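Local coordinates for protein glutathione S-transferase (Sphingobium chungbukense, PDB 6M1T) that binds glutathione and, as a beta-class glutathione S-transferase, probably transfers it to other compounds in detoxification, at residues A[103-108]-A[131-136]; A[110-115]-A[166-171]; A[92-97]-A[150-155]. All coordinates share one frame; numbering follows the deposited sequence.

Contacts 1 and 3 are buried and both use helix 89-108, the first near its C-terminal end and the second nearer its N-terminal end. Contact 1 sets it against helix 119-139 through aromatic packing, with a water bridge beside the dimer interface and glutathione. Contact 3 sets it against the start of helix 153-162 by small aliphatic contacts, with no hydrogen bond between the segments, the capping-box bonds lying within 150-155. Contact 2 lies at the surface, about 25 Å from contact 3 between centres, and joins two loops mainly by apolar packing, with no hydrogen bond across. Contacts 1 and 2 touch where Leu133 CD1 meets Ile170 CG2, whereas contact 3 stands apart. Contacts 1 and 3 also meet the second subunit.

Contact 1. Residues A[103-108]-A[131-136]; sequences SEFHKA and NHLGAL. With GSH (glutathione), chain G; GSH (glutathione), chain C.
Glu104 OE2 has two partners: Lys107 of the second subunit forms a salt bridge to it and a water donates at 2.5 Å. That water sits in the plane of the His132 ring, 3.2 Å from NE2, and so bridges the two helices without a direct hydrogen bond. OE1 of the same carboxylate accepts at 2.9 Å from N1 of the glutathione held mainly by the second subunit. Beyond the carboxylate the contact turns apolar. A chi1 of -164° sets Phe105 CG anti to the backbone N, which carries the ring out to His132; the two form an offset edge-to-face pair, Phe105 giving the edge, centroids 5.7 Å apart and planes at 74°. Leu136 CD1 sits over one face of the Phe105 ring in a CH-pi contact, 4.0 Å from its centroid. Leu133 CD2 meets Phe105 CZ at the ring edge, 3.8 Å away. Ala108 CB lies at the edge of the His132 ring. The short segment axes approach to 11.0 Å, their N-to-C directions 136° apart. His106 NE2 lies 3.5 Å from SG2 of the other glutathione. This is helix packing in the glutathione S-transferase C-terminal domain, beside the dimer interface and glutathione site.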
loop_
_atom_site.group_PDB
_atom_site.type_symbol
_atom_site.label_atom_id
_atom_site.label_comp_id
_atom_site.label_asym_id
_atom_site.label_seq_id
_atom_site.Cartn_x
_atom_site.Cartn_y
_atom_site.Cartn_z
ATOM N N SER A 103 -3.045 2.390 0.940
ATOM C CA SER A 103 -3.986 1.247 0.958
ATOM C C SER A 103 -5.228 1.592 1.788
ATOM O O SER A 103 -6.293 1.089 1.474
ATOM C CB SER A 103 -3.215 -0.015 1.414
ATOM O OG SER A 103 -2.486 -0.166 0.182
ATOM N N GLU A 104 -5.147 2.442 2.811
ATOM C CA GLU A 104 -6.336 2.696 3.680
ATOM C C GLU A 104 -6.830 4.146 3.511
ATOM O O GLU A 104 -7.980 4.323 3.159
ATOM C CB GLU A 104 -5.987 2.436 5.145
ATOM C CG GLU A 104 -5.472 1.020 5.394
ATOM C CD GLU A 104 -6.509 -0.076 5.167
ATOM O OE1 GLU A 104 -6.130 -1.254 5.170
ATOM O OE2 GLU A 104 -7.673 0.239 4.955
ATOM N N PHE A 105 -5.986 5.140 3.767
ATOM C CA PHE A 105 -6.396 6.577 3.799
ATOM C C PHE A 105 -6.807 7.055 2.395
ATOM O O PHE A 105 -7.936 7.473 2.199
ATOM C CB PHE A 105 -5.278 7.434 4.392
ATOM C CG PHE A 105 -5.745 8.806 4.808
ATOM C CD1 PHE A 105 -6.985 8.968 5.406
ATOM C CD2 PHE A 105 -4.968 9.933 4.569
ATOM C CE1 PHE A 105 -7.414 10.226 5.815
ATOM C CE2 PHE A 105 -5.415 11.194 4.958
ATOM C CZ PHE A 105 -6.629 11.330 5.576
ATOM N N HIS A 106 -5.939 6.860 1.406
ATOM C CA HIS A 106 -6.189 7.259 -0.008
ATOM C C HIS A 106 -7.527 6.673 -0.417
ATOM O O HIS A 106 -8.332 7.408 -1.020
ATOM C CB HIS A 106 -5.019 6.830 -0.936
ATOM C CG HIS A 106 -5.106 7.309 -2.367
ATOM N ND1 HIS A 106 -6.263 7.310 -3.100
ATOM C CD2 HIS A 106 -4.153 7.732 -3.220
ATOM C CE1 HIS A 106 -6.035 7.768 -4.322
ATOM N NE2 HIS A 106 -4.753 8.040 -4.419
ATOM N N LYS A 107 -7.710 5.367 -0.215
ATOM C CA LYS A 107 -8.824 4.604 -0.821
ATOM C C LYS A 107 -10.133 5.009 -0.114
ATOM O O LYS A 107 -11.161 5.050 -0.818
ATOM C CB LYS A 107 -8.523 3.095 -0.847
ATOM C CG LYS A 107 -7.330 2.678 -1.729
ATOM C CD LYS A 107 -7.248 3.401 -3.068
ATOM C CE LYS A 107 -6.544 2.673 -4.184
ATOM N NZ LYS A 107 -7.520 2.037 -5.116
ATOM N N ALA A 108 -10.098 5.431 1.165
ATOM C CA ALA A 108 -11.278 6.018 1.867
ATOM C C ALA A 108 -11.920 7.146 1.041
ATOM O O ALA A 108 -13.150 7.258 1.084
ATOM C CB ALA A 108 -10.910 6.520 3.251
ATOM N N ASN A 131 -13.078 9.310 10.472
ATOM C CA ASN A 131 -12.485 8.318 11.413
ATOM C C ASN A 131 -10.952 8.297 11.323
ATOM O O ASN A 131 -10.230 8.269 12.382
ATOM C CB ASN A 131 -13.005 6.905 11.137
ATOM C CG ASN A 131 -14.344 6.606 11.779
ATOM O OD1 ASN A 131 -14.851 5.492 11.648
ATOM N ND2 ASN A 131 -14.934 7.584 12.452
ATOM N N HIS A 132 -10.427 8.204 10.102
ATOM C CA HIS A 132 -8.976 8.225 9.833
ATOM C C HIS A 132 -8.381 9.527 10.387
ATOM O O HIS A 132 -7.271 9.474 10.935
ATOM C CB HIS A 132 -8.731 8.069 8.318
ATOM C CG HIS A 132 -8.762 6.644 7.874
ATOM N ND1 HIS A 132 -7.962 5.686 8.456
ATOM C CD2 HIS A 132 -9.420 6.016 6.868
ATOM C CE1 HIS A 132 -8.134 4.518 7.853
ATOM N NE2 HIS A 132 -9.018 4.683 6.889
ATOM N N LEU A 133 -9.057 10.636 10.157
ATOM C CA LEU A 133 -8.570 11.986 10.517
ATOM C C LEU A 133 -8.486 12.058 12.073
ATOM O O LEU A 133 -7.469 12.523 12.577
ATOM C CB LEU A 133 -9.511 13.037 9.914
ATOM C CG LEU A 133 -9.424 13.316 8.401
ATOM C CD1 LEU A 133 -10.547 14.202 7.901
ATOM C CD2 LEU A 133 -8.088 13.908 8.003
ATOM N N GLY A 134 -9.509 11.587 12.792
ATOM C CA GLY A 134 -9.540 11.499 14.277
ATOM C C GLY A 134 -8.334 10.745 14.821
ATOM O O GLY A 134 -7.656 11.271 15.739
ATOM N N ALA A 135 -8.007 9.569 14.269
ATOM C CA ALA A 135 -6.873 8.748 14.746
ATOM C C ALA A 135 -5.546 9.419 14.386
ATOM O O ALA A 135 -4.586 9.337 15.184
ATOM C CB ALA A 135 -6.928 7.355 14.182
ATOM N N LEU A 136 -5.448 9.967 13.176
ATOM C CA LEU A 136 -4.231 10.702 12.758
ATOM C C LEU A 136 -4.060 11.921 13.678
ATOM O O LEU A 136 -2.894 12.157 14.077
ATOM C CB LEU A 136 -4.359 11.092 11.288
ATOM C CG LEU A 136 -4.179 9.908 10.330
ATOM C CD1 LEU A 136 -4.732 10.253 8.957
ATOM C CD2 LEU A 136 -2.729 9.450 10.281
HETATM N N1 GSH G . -3.703 -2.544 4.370
HETATM C CA1 GSH G . -3.723 -3.658 5.352
HETATM C C1 GSH G . -2.517 -4.604 5.104
HETATM O O11 GSH G . -2.028 -5.207 6.108
HETATM O O12 GSH G . -2.066 -4.679 3.943
HETATM C CB1 GSH G . -5.109 -4.310 5.243
HETATM C CG1 GSH G . -5.288 -5.538 6.119
HETATM C CD1 GSH G . -6.729 -6.004 6.058
HETATM O OE1 GSH G . -7.593 -5.367 5.453
HETATM N N2 GSH G . -6.982 -7.123 6.725
HETATM C CA2 GSH G . -8.291 -7.734 6.852
HETATM C C2 GSH G . -8.920 -7.469 8.210
HETATM O O2 GSH G . -8.286 -7.593 9.259
HETATM C CB2 GSH G . -8.189 -9.223 6.546
HETATM S SG2 GSH G . -7.799 -9.546 4.813
HETATM N N3 GSH G . -10.185 -7.097 8.204
HETATM C CA3 GSH G . -10.929 -6.888 9.419
HETATM C C3 GSH G . -11.417 -5.448 9.534
HETATM O O31 GSH G . -12.097 -5.165 10.535
HETATM O O32 GSH G . -11.114 -4.664 8.599
HETATM N N1 GSH C . -1.842 2.960 -5.681
HETATM C CA1 GSH C . -1.412 4.092 -6.522
HETATM C C1 GSH C . -0.217 4.804 -5.873
HETATM O O11 GSH C . -0.113 4.682 -4.645
HETATM O O12 GSH C . 0.560 5.458 -6.648
HETATM C CB1 GSH C . -2.607 5.037 -6.679
HETATM C CG1 GSH C . -2.452 6.068 -7.764
HETATM C CD1 GSH C . -3.774 6.803 -7.970
HETATM O OE1 GSH C . -4.866 6.332 -7.628
HETATM N N2 GSH C . -3.684 7.968 -8.598
HETATM C CA2 GSH C . -4.799 8.813 -8.977
HETATM C C2 GSH C . -5.109 8.706 -10.460
HETATM O O2 GSH C . -4.199 8.789 -11.285
HETATM C CB2 GSH C . -4.555 10.271 -8.591
HETATM S SG2 GSH C . -4.642 10.579 -6.800
HETATM N N3 GSH C . -6.364 8.444 -10.776
HETATM C CA3 GSH C . -6.818 8.351 -12.142
HETATM C C3 GSH C . -7.549 7.037 -12.435
HETATM O O31 GSH C . -7.488 6.135 -11.575
HETATM O O32 GSH C . -8.137 6.945 -13.533
HETATM O O HOH W 1 -9.164 1.540 6.527
#

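Contact 2. Residues A[110-115]-A[166-171]; sequences VPLFTP and AHVGID
Val168 is the wedge of this contact, its CG1 mainly on Phe113 but also near Leu112, its CG2 on Leu112 CD1. CG1 sits over the middle of the Phe113 ring, 3.7 Å from the centroid and 13° off the ring normal, a CH-pi contact in which the methyl comes down on the face. The same CG1 also reaches the backbone, 3.6 Å from Leu112 O. CG2 meets Leu112 CD1 at 3.7 Å, the two side chains crossing at about a right angle. The torsion sorts the branches: at chi1 -68° CG1 is anti to the carbonyl carbon of Val168, while CG2 lies between that carbon and the backbone N. Leu112 CD1 extends the apolar patch to Ile170 CD1, 4.3 Å away, and His167 CB approaches the Phe113 ring obliquely.

Behind this shell, hydrogen bonds of the 110-115 turn position the side chains. Val110 O takes two donors from opposite faces of its carbonyl plane, Phe113 N at 3.1 Å and Thr114 OG1 at 2.7 Å, the hydroxyl lying 43° out of the plane. These bonds hold the turn from which Leu112 and Phe113 project. Further out, Ser117 OG and Lys122 NZ bond to Thr114 O. On the partner loop, Gly169 follows Val168 with positive phi, ahead of Ile170. Helix 119-139 backs both loops: Leu112 rests on Ala125 and Ser126, Ile170 on Val129. The arrangement is surface loop-to-loop packing in the helical C-terminal domain of the glutathione S-transferase fold, with the Phe113 side chain about 8 Å from bound glutathione.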
loop_
_atom_site.group_PDB
_atom_site.type_symbol
_atom_site.label_atom_id
_atom_site.label_comp_id
_atom_site.label_asym_id
_atom_site.label_seq_id
_atom_site.Cartn_x
_atom_site.Cartn_y
_atom_site.Cartn_z
ATOM N N VAL A 110 -12.086 7.677 -2.254
ATOM C CA VAL A 110 -12.383 7.447 -3.703
ATOM C C VAL A 110 -13.865 7.705 -4.019
ATOM O O VAL A 110 -14.128 8.415 -4.989
ATOM C CB VAL A 110 -11.860 6.069 -4.158
ATOM C CG1 VAL A 110 -12.406 5.675 -5.521
ATOM C CG2 VAL A 110 -10.342 6.086 -4.147
ATOM N N PRO A 111 -14.865 7.195 -3.261
ATOM C CA PRO A 111 -16.273 7.535 -3.506
ATOM C C PRO A 111 -16.571 9.042 -3.429
ATOM O O PRO A 111 -17.376 9.536 -4.210
ATOM C CB PRO A 111 -17.051 6.840 -2.380
ATOM C CG PRO A 111 -16.102 5.740 -1.894
ATOM C CD PRO A 111 -14.716 6.297 -2.112
ATOM N N LEU A 112 -15.908 9.756 -2.518
ATOM C CA LEU A 112 -16.098 11.225 -2.363
ATOM C C LEU A 112 -15.626 11.962 -3.616
ATOM O O LEU A 112 -16.150 13.074 -3.825
ATOM C CB LEU A 112 -15.332 11.741 -1.143
ATOM C CG LEU A 112 -15.814 11.276 0.221
ATOM C CD1 LEU A 112 -14.910 11.829 1.310
ATOM C CD2 LEU A 112 -17.244 11.702 0.481
ATOM N N PHE A 113 -14.660 11.426 -4.386
ATOM C CA PHE A 113 -14.116 12.066 -5.617
ATOM C C PHE A 113 -14.684 11.409 -6.888
ATOM O O PHE A 113 -14.179 11.685 -7.996
ATOM C CB PHE A 113 -12.580 12.035 -5.646
ATOM C CG PHE A 113 -11.921 13.062 -4.757
ATOM C CD1 PHE A 113 -11.811 14.386 -5.159
ATOM C CD2 PHE A 113 -11.436 12.715 -3.504
ATOM C CE1 PHE A 113 -11.188 15.325 -4.352
ATOM C CE2 PHE A 113 -10.809 13.651 -2.695
ATOM C CZ PHE A 113 -10.682 14.957 -3.122
ATOM N N THR A 114 -15.686 10.550 -6.743
ATOM C CA THR A 114 -16.435 9.918 -7.853
ATOM C C THR A 114 -17.810 10.584 -7.913
ATOM O O THR A 114 -18.658 10.290 -7.080
ATOM C CB THR A 114 -16.477 8.402 -7.642
ATOM O OG1 THR A 114 -15.123 7.971 -7.485
ATOM C CG2 THR A 114 -17.107 7.651 -8.794
ATOM N N PRO A 115 -18.068 11.542 -8.839
ATOM C CA PRO A 115 -19.419 12.106 -9.001
ATOM C C PRO A 115 -20.527 11.048 -9.210
ATOM O O PRO A 115 -21.603 11.241 -8.713
ATOM C CB PRO A 115 -19.256 13.034 -10.222
ATOM C CG PRO A 115 -17.797 13.450 -10.162
ATOM C CD PRO A 115 -17.088 12.175 -9.738
ATOM N N ALA A 166 -10.865 19.186 2.449
ATOM C CA ALA A 166 -11.470 20.539 2.280
ATOM C C ALA A 166 -12.221 20.601 0.952
ATOM O O ALA A 166 -13.141 21.401 0.838
ATOM C CB ALA A 166 -10.448 21.643 2.400
ATOM N N HIS A 167 -11.891 19.727 -0.016
ATOM C CA HIS A 167 -12.535 19.718 -1.347
ATOM C C HIS A 167 -13.722 18.772 -1.395
ATOM O O HIS A 167 -14.374 18.780 -2.425
ATOM C CB HIS A 167 -11.535 19.340 -2.439
ATOM C CG HIS A 167 -10.437 20.324 -2.522
ATOM N ND1 HIS A 167 -10.481 21.357 -3.414
ATOM C CD2 HIS A 167 -9.290 20.444 -1.835
ATOM C CE1 HIS A 167 -9.415 22.099 -3.262
ATOM N NE2 HIS A 167 -8.665 21.559 -2.291
ATOM N N VAL A 168 -13.967 17.979 -0.355
ATOM C CA VAL A 168 -15.115 17.027 -0.325
ATOM C C VAL A 168 -15.908 17.248 0.959
ATOM O O VAL A 168 -16.389 16.279 1.521
ATOM C CB VAL A 168 -14.647 15.571 -0.495
ATOM C CG1 VAL A 168 -14.104 15.355 -1.892
ATOM C CG2 VAL A 168 -13.622 15.176 0.571
ATOM N N GLY A 169 -16.012 18.505 1.398
ATOM C CA GLY A 169 -17.028 18.970 2.361
ATOM C C GLY A 169 -16.708 18.596 3.791
ATOM O O GLY A 169 -17.639 18.493 4.558
ATOM N N ILE A 170 -15.435 18.443 4.151
ATOM C CA ILE A 170 -15.015 18.028 5.514
ATOM C C ILE A 170 -14.270 19.205 6.140
ATOM O O ILE A 170 -13.303 19.693 5.535
ATOM C CB ILE A 170 -14.157 16.744 5.450
ATOM C CG1 ILE A 170 -14.991 15.544 5.001
ATOM C CG2 ILE A 170 -13.433 16.470 6.757
ATOM C CD1 ILE A 170 -14.194 14.247 4.844
ATOM N N ASP A 171 -14.697 19.653 7.317
ATOM C CA ASP A 171 -14.108 20.837 7.988
ATOM C C ASP A 171 -12.895 20.387 8.798
ATOM O O ASP A 171 -13.083 19.664 9.785
ATOM C CB ASP A 171 -15.151 21.524 8.881
ATOM C CG ASP A 171 -14.557 22.583 9.791
ATOM O OD1 ASP A 171 -13.314 22.633 9.909
ATOM O OD2 ASP A 171 -15.345 23.359 10.371
#

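Contact 3. Residues A[92-97]-A[150-155]; sequences YRLISR and EFSVAD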
loop_
_atom_site.group_PDB
_atom_site.type_symbol
_atom_site.label_atom_id
_atom_site.label_comp_id
_atom_site.label_asym_id
_atom_site.label_seq_id
_atom_site.Cartn_x
_atom_site.Cartn_y
_atom_site.Cartn_z
ATOM N N TYR A 92 11.207 -0.059 8.402
ATOM C CA TYR A 92 9.976 -0.894 8.233
ATOM C C TYR A 92 8.784 -0.087 8.719
ATOM O O TYR A 92 7.713 -0.222 8.100
ATOM C CB TYR A 92 10.097 -2.252 8.914
ATOM C CG TYR A 92 11.249 -3.017 8.354
ATOM C CD1 TYR A 92 11.100 -3.766 7.207
ATOM C CD2 TYR A 92 12.499 -2.929 8.942
ATOM C CE1 TYR A 92 12.160 -4.450 6.653
ATOM C CE2 TYR A 92 13.573 -3.603 8.403
ATOM C CZ TYR A 92 13.402 -4.370 7.278
ATOM O OH TYR A 92 14.462 -4.998 6.761
ATOM N N ARG A 93 8.941 0.732 9.766
ATOM C CA ARG A 93 7.826 1.559 10.291
ATOM C C ARG A 93 7.454 2.600 9.227
ATOM O O ARG A 93 6.259 2.883 9.104
ATOM C CB ARG A 93 8.154 2.234 11.625
ATOM C CG ARG A 93 8.530 1.214 12.692
ATOM C CD ARG A 93 8.353 1.665 14.136
ATOM N NE ARG A 93 7.051 1.490 14.775
ATOM C CZ ARG A 93 6.187 0.473 14.608
ATOM N NH1 ARG A 93 5.041 0.475 15.267
ATOM N NH2 ARG A 93 6.423 -0.532 13.785
ATOM N N LEU A 94 8.440 3.107 8.474
ATOM C CA LEU A 94 8.193 4.045 7.334
ATOM C C LEU A 94 7.382 3.325 6.246
ATOM O O LEU A 94 6.372 3.864 5.792
ATOM C CB LEU A 94 9.503 4.532 6.714
ATOM C CG LEU A 94 9.275 5.398 5.466
ATOM C CD1 LEU A 94 8.411 6.560 5.842
ATOM C CD2 LEU A 94 10.551 5.882 4.807
ATOM N N ILE A 95 7.834 2.162 5.808
ATOM C CA ILE A 95 7.111 1.403 4.747
ATOM C C ILE A 95 5.672 1.114 5.215
ATOM O O ILE A 95 4.692 1.178 4.375
ATOM C CB ILE A 95 7.923 0.155 4.397
ATOM C CG1 ILE A 95 9.282 0.532 3.807
ATOM C CG2 ILE A 95 7.156 -0.770 3.461
ATOM C CD1 ILE A 95 10.214 -0.649 3.649
ATOM N N SER A 96 5.507 0.798 6.496
ATOM C CA SER A 96 4.200 0.572 7.165
ATOM C C SER A 96 3.335 1.813 6.987
ATOM O O SER A 96 2.166 1.716 6.493
ATOM C CB SER A 96 4.377 0.226 8.641
ATOM O OG SER A 96 3.132 -0.001 9.272
ATOM N N ARG A 97 3.885 2.976 7.333
ATOM C CA ARG A 97 3.100 4.219 7.217
ATOM C C ARG A 97 2.770 4.458 5.728
ATOM O O ARG A 97 1.649 4.911 5.461
ATOM C CB ARG A 97 3.799 5.394 7.921
ATOM C CG ARG A 97 3.719 5.397 9.454
ATOM C CD ARG A 97 2.358 5.119 10.097
ATOM N NE ARG A 97 2.083 3.679 10.128
ATOM C CZ ARG A 97 0.883 3.083 10.256
ATOM N NH1 ARG A 97 0.839 1.771 10.226
ATOM N NH2 ARG A 97 -0.244 3.753 10.432
ATOM N N GLU A 150 12.361 12.286 12.303
ATOM C CA GLU A 150 12.530 13.520 11.499
ATOM C C GLU A 150 11.663 13.510 10.238
ATOM O O GLU A 150 11.000 12.491 9.950
ATOM C CB GLU A 150 13.998 13.702 11.132
ATOM C CG GLU A 150 14.649 12.462 10.562
ATOM C CD GLU A 150 16.082 12.775 10.176
ATOM O OE1 GLU A 150 16.912 11.872 10.237
ATOM O OE2 GLU A 150 16.356 13.942 9.829
ATOM N N PHE A 151 11.664 14.643 9.538
ATOM C CA PHE A 151 10.819 14.892 8.352
ATOM C C PHE A 151 11.105 13.818 7.306
ATOM O O PHE A 151 12.297 13.536 6.969
ATOM C CB PHE A 151 11.028 16.305 7.834
ATOM C CG PHE A 151 10.079 16.648 6.724
ATOM C CD1 PHE A 151 8.732 16.834 6.988
ATOM C CD2 PHE A 151 10.537 16.833 5.435
ATOM C CE1 PHE A 151 7.850 17.176 5.972
ATOM C CE2 PHE A 151 9.644 17.146 4.413
ATOM C CZ PHE A 151 8.308 17.315 4.681
ATOM N N SER A 152 10.034 13.186 6.810
ATOM C CA SER A 152 10.152 11.997 5.938
ATOM C C SER A 152 9.150 12.037 4.774
ATOM O O SER A 152 8.170 12.781 4.816
ATOM C CB SER A 152 9.975 10.740 6.724
ATOM O OG SER A 152 8.609 10.442 6.879
ATOM N N VAL A 153 9.367 11.164 3.801
ATOM C CA VAL A 153 8.391 11.010 2.682
ATOM C C VAL A 153 7.010 10.636 3.235
ATOM O O VAL A 153 6.011 10.942 2.575
ATOM C CB VAL A 153 8.889 10.019 1.626
ATOM C CG1 VAL A 153 10.006 10.664 0.831
ATOM C CG2 VAL A 153 9.330 8.676 2.224
ATOM N N ALA A 154 6.913 10.058 4.433
ATOM C CA ALA A 154 5.600 9.699 5.011
ATOM C C ALA A 154 4.883 10.982 5.399
ATOM O O ALA A 154 3.667 11.047 5.204
ATOM C CB ALA A 154 5.747 8.747 6.179
ATOM N N ASP A 155 5.590 11.978 5.948
ATOM C CA ASP A 155 4.963 13.296 6.255
ATOM C C ASP A 155 4.537 13.943 4.917
ATOM O O ASP A 155 3.489 14.566 4.830
ATOM C CB ASP A 155 5.935 14.243 6.981
ATOM C CG ASP A 155 6.418 13.728 8.336
ATOM O OD1 ASP A 155 5.585 13.559 9.212
ATOM O OD2 ASP A 155 7.599 13.448 8.470
#
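A capping box opens helix 153-162, an N-terminal motif well known for this core helix of glutathione S-transferases, and its serine, Ser152, touches Leu94 of helix 89-108. Ser152 OG accepts from Ala154 N at 3.0 Å, a bent bond with an N-H...O angle of 137°. The return bond runs from Ser152 N to Asp155 OD2, also 3.0 Å, on the anti lone pair of that oxygen. Asp155 OD1 is taken up by Tyr146 N and Tyr181 OH, so the carboxylate is fixed at both oxygens.

Across the contact Leu94 does most of the touching. With CG anti to the backbone N (chi1 175°), it sends its two methyls to different residues of the helix start: CD1 lies 4.0 Å from Ser152 OG and also meets Ala154, while CD2 rests against Val153 CG2 at 4.0 Å. Replacing Ser152 by an alanine here would probably leave Ala154 N without its cap, and the first turn facing Leu94 less firmly held. Leu71 of helix 66-75 packs on Leu94 as well.

Arg97 adds only its CB, 4.3 Å from Ala154 CB; its guanidinium turns away, and NH1 donates within the guanidinium plane to Ser96 OG, which is also bonded to Thr64 O of the second subunit. The tightest spot is Leu94 CD1 against Ala154 CB, at 3.5 Å closer than usual carbon contact.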